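Local structure of UDP-galactopyranose mutase (3HDQ) at residues 218-221 with 222-226. The protein binds FAD and UDP-galactose and probably interconverts UDP-galactopyranose and UDP-galactofuranose. Sequence-based numbering, arbitrary orientation.
Sequences PLHG and YTRMF
G221 O accepts a weak hydrogen bond from M225 N (3.5 Å, 157° at the hydrogen), the first rung of helix 222-229, which starts directly after the type I beta turn P218 to G221; that turn is closed by G221 N on P218 O at 2.8 Å. One water bridges the same join, donating to H220 O and accepting from R224 N at 2.9 Å, and thus ties the turn to the first turn of the helix. G221 is the N-cap residue, and its backbone angles would press any CB against the preceding carbonyl oxygen. P218 lays CG over one face of the Y222 ring, a CH-pi contact 4.1 Å from the centroid and 24° off the normal, displaced toward CE2 and CD2. The same CG also meets M225 SD at 4.3 Å. The unit is a strand-turn-helix connection, from strand 214-218 into helix 222-229, beside the FAD site: Y222 and M225 both touch F39, an FAD-binding residue, while Y222 OH hydrogen-bonds to H85 O. D70 takes the helix-start amide of Y222 on its OD1. Toward the second subunit, two successive kinks in the R224 chain bring its guanidinium against H220, with R224 CG 3.4 Å from H220 O. The guanidinium and imidazole planes are 6° apart but the groups are shifted aside, with H220 CB over one guanidinium face, 3.7 Å from R224 NH1. R224 NH2 also forms a salt bridge to D74 of the second subunit, against which H220 packs. Cutting R224 back to an alanine is likely to leave that aspartate without this cationic partner and H220 CB without the guanidinium against it.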
loop_
_atom_site.group_PDB
_atom_site.type_symbol
_atom_site.label_atom_id
_atom_site.label_comp_id
_atom_site.label_asym_id
_atom_site.label_seq_id
_atom_site.Cartn_x
_atom_site.Cartn_y
_atom_site.Cartn_z
ATOM N N PRO A 218 7.592 14.454 -2.011
ATOM C CA PRO A 218 7.401 13.785 -0.722
ATOM C C PRO A 218 8.499 12.738 -0.512
ATOM O O PRO A 218 8.665 11.830 -1.340
ATOM C CB PRO A 218 6.025 13.135 -0.870
ATOM C CG PRO A 218 5.296 14.030 -1.818
ATOM C CD PRO A 218 6.344 14.535 -2.791
ATOM N N LEU A 219 9.247 12.883 0.580
ATOM C CA LEU A 219 10.453 12.084 0.797
ATOM C C LEU A 219 10.242 10.572 0.602
ATOM O O LEU A 219 11.075 9.897 -0.009
ATOM C CB LEU A 219 11.080 12.384 2.158
ATOM C CG LEU A 219 12.409 11.669 2.454
ATOM C CD1 LEU A 219 13.477 12.092 1.464
ATOM C CD2 LEU A 219 12.882 11.959 3.869
ATOM N N HIS A 220 9.126 10.041 1.090
ATOM C CA HIS A 220 8.856 8.620 0.888
ATOM C C HIS A 220 7.685 8.355 -0.044
ATOM O O HIS A 220 7.067 7.286 -0.005
ATOM C CB HIS A 220 8.665 7.927 2.231
ATOM C CG HIS A 220 9.768 8.215 3.202
ATOM N ND1 HIS A 220 11.072 7.830 2.983
ATOM C CD2 HIS A 220 9.761 8.861 4.393
ATOM C CE1 HIS A 220 11.823 8.228 3.995
ATOM N NE2 HIS A 220 11.047 8.846 4.866
ATOM N N GLY A 221 7.387 9.342 -0.886
ATOM C CA GLY A 221 6.345 9.211 -1.881
ATOM C C GLY A 221 4.992 9.730 -1.428
ATOM O O GLY A 221 4.767 9.982 -0.246
ATOM N N TYR A 222 4.089 9.891 -2.385
ATOM C CA TYR A 222 2.750 10.401 -2.130
ATOM C C TYR A 222 1.914 9.493 -1.235
ATOM O O TYR A 222 1.222 9.958 -0.338
ATOM C CB TYR A 222 2.016 10.602 -3.466
ATOM C CG TYR A 222 2.619 11.703 -4.308
ATOM C CD1 TYR A 222 3.493 11.415 -5.348
ATOM C CD2 TYR A 222 2.331 13.034 -4.040
ATOM C CE1 TYR A 222 4.048 12.429 -6.106
ATOM C CE2 TYR A 222 2.880 14.050 -4.785
ATOM C CZ TYR A 222 3.741 13.747 -5.817
ATOM O OH TYR A 222 4.288 14.772 -6.557
ATOM N N THR A 223 1.975 8.196 -1.484
ATOM C CA THR A 223 1.099 7.268 -0.784
ATOM C C THR A 223 1.303 7.324 0.728
ATOM O O THR A 223 0.329 7.420 1.492
ATOM C CB THR A 223 1.236 5.841 -1.342
ATOM O OG1 THR A 223 0.762 5.841 -2.688
ATOM C CG2 THR A 223 0.423 4.839 -0.521
ATOM N N ARG A 224 2.562 7.287 1.149
ATOM C CA ARG A 224 2.907 7.501 2.548
ATOM C C ARG A 224 2.301 8.803 3.094
ATOM O O ARG A 224 1.755 8.821 4.191
ATOM C CB ARG A 224 4.429 7.488 2.726
ATOM C CG ARG A 224 5.031 6.105 2.499
ATOM C CD ARG A 224 4.845 5.234 3.726
ATOM N NE ARG A 224 5.498 5.871 4.868
ATOM C CZ ARG A 224 6.802 5.779 5.125
ATOM N NH1 ARG A 224 7.593 5.061 4.329
ATOM N NH2 ARG A 224 7.315 6.402 6.180
ATOM N N MET A 225 2.392 9.882 2.317
ATOM C CA MET A 225 1.842 11.176 2.716
ATOM C C MET A 225 0.318 11.084 2.876
ATOM O O MET A 225 -0.240 11.486 3.901
ATOM C CB MET A 225 2.205 12.258 1.680
ATOM C CG MET A 225 1.618 13.640 1.971
ATOM S SD MET A 225 1.741 14.756 0.563
ATOM C CE MET A 225 0.402 14.133 -0.447
ATOM N N PHE A 226 -0.343 10.544 1.856
ATOM C CA PHE A 226 -1.777 10.313 1.919
ATOM C C PHE A 226 -2.193 9.466 3.123
ATOM O O PHE A 226 -3.171 9.788 3.785
ATOM C CB PHE A 226 -2.293 9.710 0.607
ATOM C CG PHE A 226 -2.550 10.744 -0.457
ATOM C CD1 PHE A 226 -1.637 10.961 -1.468
ATOM C CD2 PHE A 226 -3.692 11.527 -0.418
ATOM C CE1 PHE A 226 -1.868 11.930 -2.439
ATOM C CE2 PHE A 226 -3.932 12.492 -1.389
ATOM C CZ PHE A 226 -3.017 12.696 -2.400
HETATM O O HOH W 1 4.556 6.447 -0.841
#